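Local coordinates for lipopolysaccharide biosynthesis protein wbpB (Thermus thermophilus, PDB 3O9Z) that binds NAD and 2-oxoglutarate and probably acts as a sugar-oxidising dehydrogenase in the biosynthesis of a diacetamido mannuronic acid for lipopolysaccharide, at residues 188-202 and 215-227. Residues are numbered along the deposited sequence; the frame is centred on the assembly and turned at random.
Sequences FFDLLAWLFGRALHV and YLELEGARVRWFL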
ATOM      1  N   PHE A 188      14.916  -7.442  26.621  1.00 12.78           N
ATOM      2  CA  PHE A 188      15.544  -7.375  27.936  1.00 13.81           C
ATOM      3  C   PHE A 188      14.537  -7.336  29.081  1.00 13.98           C
ATOM      4  O   PHE A 188      14.887  -7.863  30.155  1.00 13.11           O
ATOM      5  CB  PHE A 188      16.652  -6.307  28.032  1.00 12.88           C
ATOM      6  CG  PHE A 188      16.170  -4.888  28.142  1.00 13.22           C
ATOM      7  CD1 PHE A 188      16.205  -4.056  27.045  1.00 15.12           C
ATOM      8  CD2 PHE A 188      15.746  -4.376  29.366  1.00 16.97           C
ATOM      9  CE1 PHE A 188      15.776  -2.757  27.128  1.00 16.84           C
ATOM     10  CE2 PHE A 188      15.316  -3.072  29.449  1.00 16.62           C
ATOM     11  CZ  PHE A 188      15.332  -2.279  28.319  1.00 15.16           C
ATOM     12  N   PHE A 189      13.351  -6.744  28.908  1.00 11.84           N
ATOM     13  CA  PHE A 189      12.340  -6.832  29.975  1.00 12.92           C
ATOM     14  C   PHE A 189      12.050  -8.316  30.208  1.00 13.33           C
ATOM     15  O   PHE A 189      11.890  -8.767  31.362  1.00 14.00           O
ATOM     16  CB  PHE A 189      11.106  -5.954  29.743  1.00 12.18           C
ATOM     17  CG  PHE A 189      11.424  -4.492  29.802  1.00 12.01           C
ATOM     18  CD1 PHE A 189      11.886  -3.901  30.974  1.00 11.97           C
ATOM     19  CD2 PHE A 189      11.266  -3.698  28.684  1.00 14.48           C
ATOM     20  CE1 PHE A 189      12.199  -2.556  30.996  1.00 13.85           C
ATOM     21  CE2 PHE A 189      11.539  -2.352  28.730  1.00 15.32           C
ATOM     22  CZ  PHE A 189      12.050  -1.779  29.864  1.00 15.14           C
ATOM     23  N   ASP A 190      11.946  -9.088  29.127  1.00 12.41           N
ATOM     24  CA  ASP A 190      11.698 -10.507  29.262  1.00 13.11           C
ATOM     25  C   ASP A 190      12.863 -11.267  29.886  1.00 13.32           C
ATOM     26  O   ASP A 190      12.649 -12.135  30.759  1.00 13.69           O
ATOM     27  CB  ASP A 190      11.279 -11.093  27.910  1.00 12.92           C
ATOM     28  CG  ASP A 190      10.948 -12.551  28.035  1.00 13.39           C
ATOM     29  OD1 ASP A 190       9.798 -12.829  28.459  1.00 16.34           O
ATOM     30  OD2 ASP A 190      11.876 -13.350  27.795  1.00 14.43           O
ATOM     31  N   LEU A 191      14.094 -10.934  29.498  1.00 13.64           N
ATOM     32  CA  LEU A 191      15.280 -11.529  30.110  1.00 13.99           C
ATOM     33  C   LEU A 191      15.254 -11.293  31.616  1.00 13.08           C
ATOM     34  O   LEU A 191      15.477 -12.232  32.405  1.00 13.74           O
ATOM     35  CB  LEU A 191      16.549 -10.887  29.507  1.00 14.74           C
ATOM     36  CG  LEU A 191      17.870 -11.259  30.189  1.00 14.06           C
ATOM     37  CD1 LEU A 191      18.141 -12.769  30.125  1.00 18.04           C
ATOM     38  CD2 LEU A 191      19.027 -10.459  29.557  1.00 15.86           C
ATOM     39  N   LEU A 192      14.971 -10.059  32.006  1.00 12.85           N
ATOM     40  CA  LEU A 192      14.977  -9.716  33.428  1.00 13.37           C
ATOM     41  C   LEU A 192      13.850 -10.399  34.184  1.00 13.24           C
ATOM     42  O   LEU A 192      14.072 -10.819  35.326  1.00 15.08           O
ATOM     43  CB  LEU A 192      14.855  -8.212  33.612  1.00 12.06           C
ATOM     44  CG  LEU A 192      16.075  -7.439  33.085  1.00 12.53           C
ATOM     45  CD1 LEU A 192      15.743  -5.938  33.014  1.00 14.60           C
ATOM     46  CD2 LEU A 192      17.391  -7.689  33.883  1.00 14.19           C
ATOM     47  N   ALA A 193      12.664 -10.534  33.595  1.00 13.21           N
ATOM     48  CA  ALA A 193      11.560 -11.237  34.243  1.00 13.50           C
ATOM     49  C   ALA A 193      11.910 -12.710  34.407  1.00 14.25           C
ATOM     50  O   ALA A 193      11.611 -13.333  35.445  1.00 15.82           O
ATOM     51  CB  ALA A 193      10.240 -11.039  33.435  1.00 14.55           C
ATOM     52  N   TRP A 194      12.472 -13.302  33.366  1.00 14.53           N
ATOM     53  CA  TRP A 194      12.911 -14.705  33.409  1.00 14.12           C
ATOM     54  C   TRP A 194      13.946 -14.961  34.512  1.00 14.68           C
ATOM     55  O   TRP A 194      13.831 -15.946  35.265  1.00 18.19           O
ATOM     56  CB  TRP A 194      13.486 -15.051  32.028  1.00 16.93           C
ATOM     57  CG  TRP A 194      14.007 -16.424  31.818  1.00 17.08           C
ATOM     58  CD1 TRP A 194      13.315 -17.600  31.949  1.00 22.84           C
ATOM     59  CD2 TRP A 194      15.288 -16.756  31.267  1.00 15.69           C
ATOM     60  NE1 TRP A 194      14.129 -18.643  31.554  1.00 22.03           N
ATOM     61  CE2 TRP A 194      15.322 -18.151  31.094  1.00 19.25           C
ATOM     62  CE3 TRP A 194      16.389 -15.999  30.852  1.00 18.30           C
ATOM     63  CZ2 TRP A 194      16.453 -18.815  30.603  1.00 20.23           C
ATOM     64  CZ3 TRP A 194      17.508 -16.657  30.343  1.00 22.44           C
ATOM     65  CH2 TRP A 194      17.526 -18.055  30.226  1.00 19.18           C
ATOM     66  N   LEU A 195      14.935 -14.075  34.649  1.00 14.60           N
ATOM     67  CA  LEU A 195      15.954 -14.241  35.680  1.00 14.65           C
ATOM     68  C   LEU A 195      15.467 -13.857  37.076  1.00 16.81           C
ATOM     69  O   LEU A 195      15.836 -14.533  38.044  1.00 18.02           O
ATOM     70  CB  LEU A 195      17.171 -13.391  35.348  1.00 15.04           C
ATOM     71  CG  LEU A 195      17.896 -13.722  34.034  1.00 16.44           C
ATOM     72  CD1 LEU A 195      18.998 -12.680  33.800  1.00 16.86           C
ATOM     73  CD2 LEU A 195      18.498 -15.141  34.109  1.00 19.22           C
ATOM     74  N   PHE A 196      14.665 -12.812  37.178  1.00 13.96           N
ATOM     75  CA  PHE A 196      14.472 -12.117  38.454  1.00 14.38           C
ATOM     76  C   PHE A 196      13.026 -11.947  38.884  1.00 16.75           C
ATOM     77  O   PHE A 196      12.748 -11.368  39.940  1.00 16.86           O
ATOM     78  CB  PHE A 196      15.158 -10.751  38.450  1.00 13.31           C
ATOM     79  CG  PHE A 196      16.626 -10.790  38.141  1.00 14.52           C
ATOM     80  CD1 PHE A 196      17.494 -11.520  38.945  1.00 15.44           C
ATOM     81  CD2 PHE A 196      17.144 -10.092  37.063  1.00 13.39           C
ATOM     82  CE1 PHE A 196      18.867 -11.528  38.681  1.00 14.22           C
ATOM     83  CE2 PHE A 196      18.483 -10.083  36.785  1.00 15.95           C
ATOM     84  CZ  PHE A 196      19.368 -10.815  37.588  1.00 15.32           C
ATOM     85  N   GLY A 197      12.080 -12.425  38.092  1.00 15.81           N
ATOM     86  CA  GLY A 197      10.679 -12.316  38.491  1.00 14.40           C
ATOM     87  C   GLY A 197       9.908 -11.048  38.228  1.00 16.65           C
ATOM     88  O   GLY A 197      10.240 -10.276  37.332  1.00 16.91           O
ATOM     89  N   ARG A 198       8.852 -10.829  39.004  1.00 16.57           N
ATOM     90  CA  ARG A 198       7.859  -9.824  38.708  1.00 17.96           C
ATOM     91  C   ARG A 198       8.379  -8.462  39.147  1.00 17.66           C
ATOM     92  O   ARG A 198       9.091  -8.341  40.170  1.00 17.42           O
ATOM     93  CB  ARG A 198       6.585 -10.131  39.507  1.00 20.94           C
ATOM     94  CG  ARG A 198       5.391  -9.213  39.214  1.00 27.73           C
ATOM     95  CD  ARG A 198       4.218  -9.415  40.210  1.00 34.16           C
ATOM     96  NE  ARG A 198       3.113  -8.504  39.924  1.00 39.74           N
ATOM     97  CZ  ARG A 198       2.136  -8.768  39.059  1.00 44.50           C
ATOM     98  NH1 ARG A 198       2.113  -9.920  38.404  1.00 46.23           N
ATOM     99  NH2 ARG A 198       1.174  -7.880  38.848  1.00 44.95           N
ATOM    100  N   ALA A 199       7.980  -7.420  38.438  1.00 15.85           N
ATOM    101  CA  ALA A 199       8.352  -6.079  38.795  1.00 13.85           C
ATOM    102  C   ALA A 199       7.426  -5.489  39.853  1.00 18.76           C
ATOM    103  O   ALA A 199       6.225  -5.245  39.626  1.00 19.59           O
ATOM    104  CB  ALA A 199       8.405  -5.168  37.552  1.00 15.70           C
ATOM    105  N   LEU A 200       8.005  -5.192  41.006  1.00 17.43           N
ATOM    106  CA  LEU A 200       7.247  -4.544  42.076  1.00 17.46           C
ATOM    107  C   LEU A 200       7.129  -3.048  41.891  1.00 17.86           C
ATOM    108  O   LEU A 200       6.174  -2.428  42.346  1.00 19.98           O
ATOM    109  CB  LEU A 200       7.976  -4.857  43.397  1.00 18.37           C
ATOM    110  CG  LEU A 200       8.328  -6.326  43.654  1.00 24.93           C
ATOM    111  CD1 LEU A 200       8.996  -6.428  45.030  1.00 28.65           C
ATOM    112  CD2 LEU A 200       7.065  -7.190  43.629  1.00 31.12           C
ATOM    113  N   HIS A 201       8.097  -2.441  41.214  1.00 16.22           N
ATOM    114  CA  HIS A 201       8.124  -0.999  41.038  1.00 16.76           C
ATOM    115  C   HIS A 201       8.811  -0.716  39.718  1.00 15.56           C
ATOM    116  O   HIS A 201       9.799  -1.357  39.375  1.00 15.94           O
ATOM    117  CB  HIS A 201       8.894  -0.342  42.196  1.00 19.73           C
ATOM    118  CG  HIS A 201       9.121   1.130  42.036  1.00 23.40           C
ATOM    119  ND1 HIS A 201       8.100   2.056  42.058  1.00 32.92           N
ATOM    120  CD2 HIS A 201      10.270   1.844  41.959  1.00 29.15           C
ATOM    121  CE1 HIS A 201       8.604   3.273  41.952  1.00 26.79           C
ATOM    122  NE2 HIS A 201       9.920   3.171  41.893  1.00 31.33           N
ATOM    123  N   VAL A 202       8.246   0.202  38.943  1.00 15.65           N
ATOM    124  CA  VAL A 202       8.843   0.583  37.660  1.00 16.03           C
ATOM    125  C   VAL A 202       8.984   2.097  37.575  1.00 17.26           C
ATOM    126  O   VAL A 202       8.066   2.824  38.005  1.00 18.85           O
ATOM    127  CB  VAL A 202       7.904   0.186  36.497  1.00 17.70           C
ATOM    128  CG1 VAL A 202       8.520   0.639  35.158  1.00 18.91           C
ATOM    129  CG2 VAL A 202       7.722  -1.311  36.479  1.00 18.79           C
ATOM    130  N   TYR A 215      14.423   2.403  35.821  1.00 12.30           N
ATOM    131  CA  TYR A 215      14.776   1.533  36.958  1.00 12.18           C
ATOM    132  C   TYR A 215      13.641   0.558  37.194  1.00 12.71           C
ATOM    133  O   TYR A 215      12.460   0.917  37.010  1.00 16.53           O
ATOM    134  CB  TYR A 215      14.959   2.426  38.192  1.00 13.82           C
ATOM    135  CG  TYR A 215      15.219   1.707  39.502  1.00 14.63           C
ATOM    136  CD1 TYR A 215      16.507   1.216  39.774  1.00 14.45           C
ATOM    137  CD2 TYR A 215      14.189   1.478  40.395  1.00 16.60           C
ATOM    138  CE1 TYR A 215      16.752   0.548  40.939  1.00 18.29           C
ATOM    139  CE2 TYR A 215      14.460   0.798  41.604  1.00 18.52           C
ATOM    140  CZ  TYR A 215      15.734   0.359  41.828  1.00 17.45           C
ATOM    141  OH  TYR A 215      15.954  -0.278  43.047  1.00 21.44           O
ATOM    142  N   LEU A 216      13.946  -0.668  37.589  1.00 12.74           N
ATOM    143  CA  LEU A 216      12.955  -1.635  38.019  1.00 14.10           C
ATOM    144  C   LEU A 216      13.363  -2.162  39.377  1.00 14.12           C
ATOM    145  O   LEU A 216      14.528  -2.470  39.586  1.00 15.21           O
ATOM    146  CB  LEU A 216      12.899  -2.869  37.110  1.00 15.46           C
ATOM    147  CG  LEU A 216      12.738  -2.550  35.621  1.00 15.92           C
ATOM    148  CD1 LEU A 216      13.133  -3.734  34.745  1.00 17.56           C
ATOM    149  CD2 LEU A 216      11.234  -2.235  35.411  1.00 18.19           C
ATOM    150  N   GLU A 217      12.386  -2.396  40.233  1.00 13.17           N
ATOM    151  CA  GLU A 217      12.591  -3.281  41.381  1.00 13.79           C
ATOM    152  C   GLU A 217      11.853  -4.568  41.094  1.00 13.45           C
ATOM    153  O   GLU A 217      10.617  -4.551  41.016  1.00 15.08           O
ATOM    154  CB  GLU A 217      12.047  -2.622  42.654  1.00 16.02           C
ATOM    155  CG  GLU A 217      12.304  -3.523  43.888  1.00 21.00           C
ATOM    156  CD  GLU A 217      11.469  -3.152  45.111  1.00 33.61           C
ATOM    157  OE1 GLU A 217      10.589  -2.275  45.040  1.00 36.65           O
ATOM    158  OE2 GLU A 217      11.697  -3.773  46.164  1.00 35.16           O
ATOM    159  N   LEU A 218      12.594  -5.660  40.935  1.00 13.41           N
ATOM    160  CA  LEU A 218      12.012  -6.978  40.674  1.00 13.41           C
ATOM    161  C   LEU A 218      12.158  -7.844  41.919  1.00 15.08           C
ATOM    162  O   LEU A 218      12.963  -7.526  42.820  1.00 16.33           O
ATOM    163  CB  LEU A 218      12.741  -7.675  39.521  1.00 15.66           C
ATOM    164  CG  LEU A 218      12.900  -6.784  38.266  1.00 17.20           C
ATOM    165  CD1 LEU A 218      13.764  -7.474  37.210  1.00 19.03           C
ATOM    166  CD2 LEU A 218      11.574  -6.250  37.731  1.00 17.38           C
ATOM    167  N   GLU A 219      11.400  -8.928  41.973  1.00 15.33           N
ATOM    168  CA  GLU A 219      11.515  -9.849  43.115  1.00 15.75           C
ATOM    169  C   GLU A 219      12.969 -10.201  43.390  1.00 17.89           C
ATOM    170  O   GLU A 219      13.383 -10.179  44.573  1.00 19.33           O
ATOM    171  CB  GLU A 219      10.739 -11.126  42.816  1.00 16.67           C
ATOM    172  CG  GLU A 219       9.236 -10.883  42.883  1.00 20.42           C
ATOM    173  CD  GLU A 219       8.459 -12.127  42.464  1.00 27.96           C
ATOM    174  OE1 GLU A 219       8.524 -12.529  41.281  1.00 22.75           O
ATOM    175  OE2 GLU A 219       7.823 -12.770  43.335  1.00 30.81           O
ATOM    176  N   GLY A 220      13.789 -10.437  42.366  1.00 15.82           N
ATOM    177  CA  GLY A 220      15.156 -10.911  42.556  1.00 14.66           C
ATOM    178  C   GLY A 220      16.248  -9.921  42.224  1.00 14.39           C
ATOM    179  O   GLY A 220      17.420 -10.289  42.193  1.00 14.84           O
ATOM    180  N   ALA A 221      15.907  -8.673  41.910  1.00 15.70           N
ATOM    181  CA  ALA A 221      16.944  -7.710  41.523  1.00 13.33           C
ATOM    182  C   ALA A 221      16.464  -6.284  41.550  1.00 14.30           C
ATOM    183  O   ALA A 221      15.293  -6.003  41.316  1.00 16.99           O
ATOM    184  CB  ALA A 221      17.428  -7.988  40.082  1.00 13.89           C
ATOM    185  N   ARG A 222      17.406  -5.363  41.710  1.00 13.95           N
ATOM    186  CA  ARG A 222      17.173  -3.943  41.429  1.00 13.50           C
ATOM    187  C   ARG A 222      17.936  -3.648  40.152  1.00 14.57           C
ATOM    188  O   ARG A 222      19.113  -3.960  40.043  1.00 14.48           O
ATOM    189  CB  ARG A 222      17.759  -3.088  42.574  1.00 14.97           C
ATOM    190  CG  ARG A 222      16.999  -3.342  43.893  1.00 14.05           C
ATOM    191  CD  ARG A 222      17.781  -2.713  45.093  1.00 14.94           C
ATOM    192  NE  ARG A 222      19.027  -3.433  45.374  1.00 14.75           N
ATOM    193  CZ  ARG A 222      19.076  -4.500  46.170  1.00 16.44           C
ATOM    194  NH1 ARG A 222      20.249  -5.078  46.379  1.00 18.41           N
ATOM    195  NH2 ARG A 222      17.997  -4.969  46.771  1.00 16.53           N
ATOM    196  N   VAL A 223      17.283  -3.081  39.142  1.00 12.77           N
ATOM    197  CA  VAL A 223      17.888  -2.973  37.815  1.00 11.90           C
ATOM    198  C   VAL A 223      17.885  -1.557  37.313  1.00 12.18           C
ATOM    199  O   VAL A 223      16.823  -0.935  37.274  1.00 12.98           O
ATOM    200  CB  VAL A 223      17.101  -3.832  36.779  1.00 13.93           C
ATOM    201  CG1 VAL A 223      17.849  -3.884  35.409  1.00 12.90           C
ATOM    202  CG2 VAL A 223      16.883  -5.254  37.330  1.00 12.56           C
ATOM    203  N   ARG A 224      19.033  -1.013  36.925  1.00 12.08           N
ATOM    204  CA  ARG A 224      19.068   0.282  36.219  1.00 13.01           C
ATOM    205  C   ARG A 224      19.220  -0.093  34.755  1.00 13.14           C
ATOM    206  O   ARG A 224      20.123  -0.881  34.418  1.00 12.67           O
ATOM    207  CB  ARG A 224      20.260   1.111  36.687  1.00 13.59           C
ATOM    208  CG  ARG A 224      20.123   1.502  38.163  1.00 14.17           C
ATOM    209  CD  ARG A 224      21.326   2.297  38.615  1.00 19.32           C
ATOM    210  NE  ARG A 224      22.493   1.456  38.828  1.00 17.73           N
ATOM    211  CZ  ARG A 224      23.731   1.939  38.882  1.00 19.16           C
ATOM    212  NH1 ARG A 224      24.778   1.130  39.117  1.00 20.60           N
ATOM    213  NH2 ARG A 224      23.922   3.220  38.590  1.00 19.64           N
ATOM    214  N   TRP A 225      18.364   0.430  33.870  1.00 11.13           N
ATOM    215  CA  TRP A 225      18.378   0.031  32.462  1.00 11.64           C
ATOM    216  C   TRP A 225      18.464   1.214  31.519  1.00 12.77           C
ATOM    217  O   TRP A 225      17.997   2.302  31.820  1.00 12.00           O
ATOM    218  CB  TRP A 225      17.198  -0.898  32.136  1.00 12.39           C
ATOM    219  CG  TRP A 225      15.823  -0.310  32.419  1.00 13.60           C
ATOM    220  CD1 TRP A 225      15.074  -0.461  33.574  1.00 13.26           C
ATOM    221  CD2 TRP A 225      15.045   0.491  31.542  1.00 13.44           C
ATOM    222  NE1 TRP A 225      13.866   0.198  33.447  1.00 13.75           N
ATOM    223  CE2 TRP A 225      13.825   0.773  32.200  1.00 15.48           C
ATOM    224  CE3 TRP A 225      15.225   0.934  30.221  1.00 12.44           C
ATOM    225  CZ2 TRP A 225      12.806   1.534  31.635  1.00 15.74           C
ATOM    226  CZ3 TRP A 225      14.195   1.696  29.671  1.00 13.67           C
ATOM    227  CH2 TRP A 225      13.014   1.998  30.366  1.00 18.38           C
ATOM    228  N   PHE A 226      19.085   0.975  30.363  1.00 11.90           N
ATOM    229  CA  PHE A 226      19.233   1.959  29.317  1.00 11.06           C
ATOM    230  C   PHE A 226      19.074   1.246  27.995  1.00 12.44           C
ATOM    231  O   PHE A 226      19.720   0.207  27.785  1.00 12.68           O
ATOM    232  CB  PHE A 226      20.616   2.613  29.423  1.00 10.72           C
ATOM    233  CG  PHE A 226      20.870   3.658  28.375  1.00 10.31           C
ATOM    234  CD1 PHE A 226      20.662   4.994  28.678  1.00 12.68           C
ATOM    235  CD2 PHE A 226      21.313   3.295  27.106  1.00 12.99           C
ATOM    236  CE1 PHE A 226      20.895   5.973  27.731  1.00 13.09           C
ATOM    237  CE2 PHE A 226      21.548   4.280  26.134  1.00 14.77           C
ATOM    238  CZ  PHE A 226      21.296   5.626  26.445  1.00 14.17           C
ATOM    239  N   LEU A 227      18.207   1.805  27.158  1.00 11.35           N
ATOM    240  CA  LEU A 227      17.894   1.254  25.832  1.00 10.55           C
ATOM    241  C   LEU A 227      18.093   2.360  24.777  1.00 10.88           C
ATOM    242  O   LEU A 227      17.537   3.456  24.926  1.00 11.62           O
ATOM    243  CB  LEU A 227      16.414   0.824  25.885  1.00 12.18           C
ATOM    244  CG  LEU A 227      15.821   0.527  24.509  1.00 14.87           C
ATOM    245  CD1 LEU A 227      16.492  -0.646  23.799  1.00 18.07           C
ATOM    246  CD2 LEU A 227      14.306   0.284  24.747  1.00 14.18           C
TER
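In the C-terminal alpha/beta domain, helix 188-196 packs on the sheet, and the chain after it returns as outermost strand 199-207, antiparallel to 215-218, the first arm of hairpin 215-227. Phe-189 drives its ring edge into a face of the Trp-225 indole, a T-shaped pair with planes at 83° and CZ 3.8 Å from Trp-225 CZ2. Phe-188 meets the same indole obliquely, while its CE1 lies 3.8 Å from Leu-227 CB. An alanine in place of Trp-225 would probably leave the edge of Phe-189 without its aromatic face and open a gap beside Phe-188. Farther along, Leu-192 CD1 touches Leu-216 CD1 and, tip to tip, Val-223 CG1. Small Ala-221 lets the Phe-196 ring settle flat over its CB, a CH-pi contact 3.6 Å from the centroid. At the helix end Phe-196 O accepts Gly-220 N, and Gly-197, with positive phi, redirects the chain. The carboxylate of Glu-219 reaches back, OE1 taking Arg-198 N at 2.9 Å in a nearly straight bond (176°). Leu-200 N and His-201 N both donate to Glu-217 O, the first at 2.7 Å, the second longer at 3.3 Å. This shared acceptor marks a classic beta bulge in the outermost strand, beside the helix-on-sheet packing of a Gfo/Idh/MocA-type C-terminal domain.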